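Local coordinates for protein Non-canonical purine NTP pyrophosphatase (Staphylococcus aureus, PDB 4BNQ) that probably hydrolyses non-canonical purine nucleoside triphosphates such as XTP, dITP and ITP to monophosphate and diphosphate, cleansing the nucleotide pool, at residues I6-N9 against K13-D16; D16-V19 against H25-G28. One frame throughout, in Å; residues are numbered along the deposited sequence.

In the fold
Starting at the N terminus, the chain follows strand 3-6, turns through the loop at 7-10, passes along helix 11-20 and comes back along strand 25-28, parallel to the first strand. Contact 1 (6-9 with 13-16) closes the short loop between strand and helix, beside a bound phosphate; contact 2 (16-19 with 25-28) closes the return from helix to second strand. The loops follow one another without nesting and share Asp16. They lie about 7 Å apart, centre to centre. Contact 1 ties the helix to the loop after the first strand, contact 2 to the second strand; Ile6 bridges them, its N probably bonding to Ile27 O and its CD1 packing on Phe17 and Val26.

Contact 1 of 2, residues I6-N9 against K13-D16; sequences IASN and KIND. With PO4 (phosphate ion), chain C.
Ser8 and Lys13 approach from different elements of the chain and converge on one phosphate oxygen. OG of Ser8 donates to O1 of the ion at a modelled 2.5 Å, too short to be taken at face value, and NZ of Lys13 donates to the same O1 at 2.8 Å. The serine hydroxyl stands anti to its own backbone N (chi1 179°), which turns it out of the loop toward helix 11-20. The lysine runs nearly straight beyond CG, so its methylene chain passes alongside the hydroxyl, with CD 3.6 Å from Ser8 OG, before the ammonium group reaches the anion. The backbone supplies a further bond: Asn9 N donates to O4 at 2.9 Å with an N-H...O angle of 158°, so the loop grips two different oxygens.

This loop probably forms part of the nucleotide site of the HAM1 family, in which a short loop after strand 3-6 leads into helix 11-20; Ser8, Asn9 and Lys13 are all predicted substrate ligands. The ion, probably from the crystallisation liquor, is consistent with a place for a substrate phosphate, and Lys52 also bonds to it. Asp67 forms a salt bridge with Lys13 NZ, which would probably steady the ammonium group and offset its charge. Ser8 OG is also bonded to Asn10 N, which fixes the hydroxyl from within the loop.

Away from the phosphate, Ile14 meets Ser8 with the end of its longer branch. CD1 lies 3.4 Å from Ser8 O and 4.0 Å from Ser8 CB, touching both the carbonyl oxygen and the serine methylene. The bond from CA to CB of Ile14 heads neither at the loop nor away from it; a bend at chi2 (66°) brings the terminal methyl over to Ser8.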
ATOM      1  N   ILE A   6      -9.540   4.839  19.328  1.00 20.46           N
ATOM      2  CA  ILE A   6      -9.712   5.490  18.038  1.00 21.86           C
ATOM      3  C   ILE A   6     -10.674   6.684  18.116  1.00 21.29           C
ATOM      4  O   ILE A   6     -11.861   6.533  18.433  1.00 20.43           O
ATOM      5  CB  ILE A   6     -10.204   4.498  16.996  1.00 22.34           C
ATOM      6  CG1 ILE A   6      -9.256   3.279  16.966  1.00 27.25           C
ATOM      7  CG2 ILE A   6     -10.293   5.173  15.641  1.00 17.81           C
ATOM      8  CD1 ILE A   6      -9.743   2.171  16.121  1.00 24.49           C
ATOM      9  N   ALA A   7     -10.153   7.872  17.824  1.00 20.01           N
ATOM     10  CA  ALA A   7     -10.920   9.101  17.979  1.00 22.37           C
ATOM     11  C   ALA A   7     -11.773   9.336  16.734  1.00 24.80           C
ATOM     12  O   ALA A   7     -11.590  10.311  15.999  1.00 25.45           O
ATOM     13  CB  ALA A   7     -10.011  10.256  18.223  1.00 19.67           C
ATOM     14  N   SER A   8     -12.705   8.424  16.496  1.00 22.66           N
ATOM     15  CA  SER A   8     -13.622   8.565  15.392  1.00 22.63           C
ATOM     16  C   SER A   8     -15.014   8.236  15.869  1.00 28.24           C
ATOM     17  O   SER A   8     -15.192   7.261  16.632  1.00 22.60           O
ATOM     18  CB  SER A   8     -13.245   7.613  14.265  1.00 25.36           C
ATOM     19  OG  SER A   8     -14.165   7.760  13.202  1.00 23.35           O
ATOM     20  N   ASN A   9     -15.981   9.049  15.421  1.00 25.28           N
ATOM     21  CA  ASN A   9     -17.404   8.871  15.734  1.00 27.91           C
ATOM     22  C   ASN A   9     -18.068   7.964  14.719  1.00 28.86           C
ATOM     23  O   ASN A   9     -19.258   7.667  14.823  1.00 27.71           O
ATOM     24  CB  ASN A   9     -18.158  10.210  15.704  1.00 27.33           C
ATOM     25  CG  ASN A   9     -17.837  11.093  16.896  1.00 29.32           C
ATOM     26  OD1 ASN A   9     -17.581  10.604  17.999  1.00 30.54           O
ATOM     27  ND2 ASN A   9     -17.842  12.401  16.677  1.00 30.17           N
ATOM     28  N   LYS A  13     -16.076   3.017  10.416  1.00 28.56           N
ATOM     29  CA  LYS A  13     -14.629   3.020  10.604  1.00 28.04           C
ATOM     30  C   LYS A  13     -14.195   2.124  11.764  1.00 27.81           C
ATOM     31  O   LYS A  13     -13.253   1.340  11.620  1.00 30.81           O
ATOM     32  CB  LYS A  13     -14.106   4.439  10.835  1.00 26.60           C
ATOM     33  CG  LYS A  13     -14.242   5.375   9.652  1.00 26.15           C
ATOM     34  CD  LYS A  13     -13.408   6.624   9.893  1.00 27.13           C
ATOM     35  CE  LYS A  13     -13.725   7.722   8.867  1.00 26.69           C
ATOM     36  NZ  LYS A  13     -13.101   9.012   9.285  1.00 26.34           N
ATOM     37  N   ILE A  14     -14.862   2.249  12.908  1.00 26.30           N
ATOM     38  CA  ILE A  14     -14.531   1.420  14.065  1.00 29.30           C
ATOM     39  C   ILE A  14     -14.637  -0.068  13.717  1.00 27.35           C
ATOM     40  O   ILE A  14     -13.759  -0.844  14.059  1.00 33.35           O
ATOM     41  CB  ILE A  14     -15.389   1.751  15.311  1.00 29.79           C
ATOM     42  CG1 ILE A  14     -14.742   2.857  16.133  1.00 33.81           C
ATOM     43  CG2 ILE A  14     -15.441   0.581  16.262  1.00 26.59           C
ATOM     44  CD1 ILE A  14     -14.672   4.134  15.494  1.00 26.19           C
ATOM     45  N   ASN A  15     -15.688  -0.449  13.007  1.00 27.55           N
ATOM     46  CA  ASN A  15     -15.829  -1.819  12.538  1.00 31.32           C
ATOM     47  C   ASN A  15     -14.644  -2.269  11.693  1.00 32.75           C
ATOM     48  O   ASN A  15     -14.124  -3.361  11.893  1.00 33.62           O
ATOM     49  CB  ASN A  15     -17.133  -1.988  11.761  1.00 32.61           C
ATOM     50  CG  ASN A  15     -18.357  -1.702  12.618  1.00 36.42           C
ATOM     51  OD1 ASN A  15     -18.340  -1.925  13.842  1.00 41.12           O
ATOM     52  ND2 ASN A  15     -19.424  -1.200  11.988  1.00 33.52           N
ATOM     53  N   ASP A  16     -14.212  -1.433  10.753  1.00 32.67           N
ATOM     54  CA  ASP A  16     -13.071  -1.786   9.909  1.00 29.23           C
ATOM     55  C   ASP A  16     -11.843  -1.951  10.761  1.00 30.12           C
ATOM     56  O   ASP A  16     -11.020  -2.824  10.517  1.00 30.50           O
ATOM     57  CB  ASP A  16     -12.753  -0.678   8.908  1.00 26.94           C
ATOM     58  CG  ASP A  16     -13.696  -0.648   7.740  1.00 29.52           C
ATOM     59  OD1 ASP A  16     -14.638  -1.464   7.702  1.00 35.80           O
ATOM     60  OD2 ASP A  16     -13.492   0.215   6.856  1.00 26.50           O
TER
HETATM   61  P   PO4 C 800     -14.864  10.842  11.898  1.00 32.85           P
HETATM   62  O1  PO4 C 800     -13.732   9.813  11.903  1.00 29.65           O
HETATM   63  O2  PO4 C 800     -15.856  10.496  10.813  1.00 35.86           O
HETATM   64  O3  PO4 C 800     -14.276  12.211  11.606  1.00 37.39           O
HETATM   65  O4  PO4 C 800     -15.553  10.867  13.233  1.00 29.01           O

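Contact 2 of 2, residues D16-V19 against H25-G28; sequences DFKV and HVIG
Val26 and Lys18 meet where the helix of a beta-alpha-beta unit lies over its second strand. The unit is a crossover: strands 3-6 and 25-28 run parallel, and helix 11-20 connects them. The bond from CA to CB of Val26 points at the helix, and the tight spot is where this side chain crosses that of Lys18, at the lysine CG. The Phe17 side is wider but buried. There CG2 of Val26 lies 3.9 Å from Phe17 O. CG1 of Val26 faces Phe17 CB at a looser 4.4 Å. The end of the Phe17 side chain leads away from the strand, and the residue touches Arg178 and Ile182 of helix 177-191, so Phe17 meets Val26 through its CB and its carbonyl oxygen.

The loose, solvent side begins beyond CG of Lys18. This residue is exposed, and its chain bends at chi3 (-62°) and leads away from the strand, ending where NZ bonds to Asn15 OD1, one turn back along the helix. It lends the contact only the root of its side chain, where CG of Lys18 sits 3.7 Å from both CB and CG1 of Val26.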
ATOM      1  N   ASP A  16     -14.212  -1.433  10.753  1.00 32.67           N
ATOM      2  CA  ASP A  16     -13.071  -1.786   9.909  1.00 29.23           C
ATOM      3  C   ASP A  16     -11.843  -1.951  10.761  1.00 30.12           C
ATOM      4  O   ASP A  16     -11.020  -2.824  10.517  1.00 30.50           O
ATOM      5  CB  ASP A  16     -12.753  -0.678   8.908  1.00 26.94           C
ATOM      6  CG  ASP A  16     -13.696  -0.648   7.740  1.00 29.52           C
ATOM      7  OD1 ASP A  16     -14.638  -1.464   7.702  1.00 35.80           O
ATOM      8  OD2 ASP A  16     -13.492   0.215   6.856  1.00 26.50           O
ATOM      9  N   PHE A  17     -11.697  -1.076  11.745  1.00 26.60           N
ATOM     10  CA  PHE A  17     -10.502  -1.105  12.563  1.00 28.97           C
ATOM     11  C   PHE A  17     -10.456  -2.376  13.395  1.00 29.18           C
ATOM     12  O   PHE A  17      -9.376  -2.887  13.684  1.00 28.70           O
ATOM     13  CB  PHE A  17     -10.415   0.135  13.451  1.00 29.72           C
ATOM     14  CG  PHE A  17      -9.903   1.350  12.731  1.00 30.91           C
ATOM     15  CD1 PHE A  17      -8.623   1.363  12.189  1.00 32.77           C
ATOM     16  CD2 PHE A  17     -10.701   2.470  12.569  1.00 28.00           C
ATOM     17  CE1 PHE A  17      -8.144   2.487  11.503  1.00 27.76           C
ATOM     18  CE2 PHE A  17     -10.229   3.594  11.883  1.00 29.39           C
ATOM     19  CZ  PHE A  17      -8.947   3.597  11.356  1.00 29.03           C
ATOM     20  N   LYS A  18     -11.628  -2.891  13.764  1.00 26.23           N
ATOM     21  CA  LYS A  18     -11.687  -4.114  14.563  1.00 32.06           C
ATOM     22  C   LYS A  18     -11.205  -5.314  13.747  1.00 31.17           C
ATOM     23  O   LYS A  18     -10.478  -6.159  14.265  1.00 26.23           O
ATOM     24  CB  LYS A  18     -13.086  -4.346  15.152  1.00 28.33           C
ATOM     25  CG  LYS A  18     -13.365  -3.452  16.360  1.00 35.26           C
ATOM     26  CD  LYS A  18     -14.771  -3.647  16.934  1.00 37.06           C
ATOM     27  CE  LYS A  18     -15.826  -3.276  15.920  1.00 44.52           C
ATOM     28  NZ  LYS A  18     -17.220  -3.368  16.459  1.00 55.97           N
ATOM     29  N   VAL A  19     -11.597  -5.359  12.471  1.00 28.55           N
ATOM     30  CA  VAL A  19     -11.096  -6.356  11.526  1.00 27.82           C
ATOM     31  C   VAL A  19      -9.574  -6.288  11.376  1.00 29.68           C
ATOM     32  O   VAL A  19      -8.893  -7.309  11.402  1.00 29.36           O
ATOM     33  CB  VAL A  19     -11.725  -6.168  10.138  1.00 28.69           C
ATOM     34  CG1 VAL A  19     -11.080  -7.144   9.113  1.00 27.03           C
ATOM     35  CG2 VAL A  19     -13.243  -6.353  10.217  1.00 23.96           C
ATOM     36  N   HIS A  25      -7.737  -4.819  21.732  1.00 30.89           N
ATOM     37  CA  HIS A  25      -9.029  -4.345  22.165  1.00 33.40           C
ATOM     38  C   HIS A  25      -9.204  -2.971  21.530  1.00 29.43           C
ATOM     39  O   HIS A  25      -8.548  -2.000  21.922  1.00 33.18           O
ATOM     40  CB  HIS A  25      -9.153  -4.265  23.685  1.00 32.17           C
ATOM     41  CG  HIS A  25     -10.473  -3.728  24.118  1.00 35.42           C
ATOM     42  ND1 HIS A  25     -10.635  -2.943  25.262  1.00 44.75           N
ATOM     43  CD2 HIS A  25     -11.701  -3.812  23.575  1.00 37.80           C
ATOM     44  CE1 HIS A  25     -11.878  -2.596  25.389  1.00 41.72           C
ATOM     45  NE2 HIS A  25     -12.581  -3.110  24.359  1.00 39.88           N
ATOM     46  N   VAL A  26     -10.067  -2.897  20.524  1.00 31.86           N
ATOM     47  CA  VAL A  26     -10.300  -1.643  19.814  1.00 25.97           C
ATOM     48  C   VAL A  26     -11.365  -0.860  20.565  1.00 25.55           C
ATOM     49  O   VAL A  26     -12.469  -1.360  20.788  1.00 26.74           O
ATOM     50  CB  VAL A  26     -10.692  -1.901  18.341  1.00 26.92           C
ATOM     51  CG1 VAL A  26     -11.304  -0.673  17.705  1.00 25.55           C
ATOM     52  CG2 VAL A  26      -9.479  -2.349  17.542  1.00 25.15           C
ATOM     53  N   ILE A  27     -11.019   0.351  20.995  1.00 24.58           N
ATOM     54  CA  ILE A  27     -11.952   1.196  21.746  1.00 24.17           C
ATOM     55  C   ILE A  27     -12.301   2.431  20.909  1.00 24.68           C
ATOM     56  O   ILE A  27     -11.439   3.288  20.656  1.00 23.55           O
ATOM     57  CB  ILE A  27     -11.361   1.657  23.102  1.00 23.41           C
ATOM     58  CG1 ILE A  27     -11.024   0.457  23.977  1.00 29.26           C
ATOM     59  CG2 ILE A  27     -12.341   2.535  23.876  1.00 21.64           C
ATOM     60  CD1 ILE A  27     -10.475   0.821  25.352  1.00 27.32           C
ATOM     61  N   GLY A  28     -13.557   2.519  20.474  1.00 22.53           N
ATOM     62  CA  GLY A  28     -14.020   3.675  19.724  1.00 22.81           C
ATOM     63  C   GLY A  28     -14.249   4.843  20.680  1.00 24.34           C
ATOM     64  O   GLY A  28     -14.632   4.629  21.827  1.00 22.88           O
TER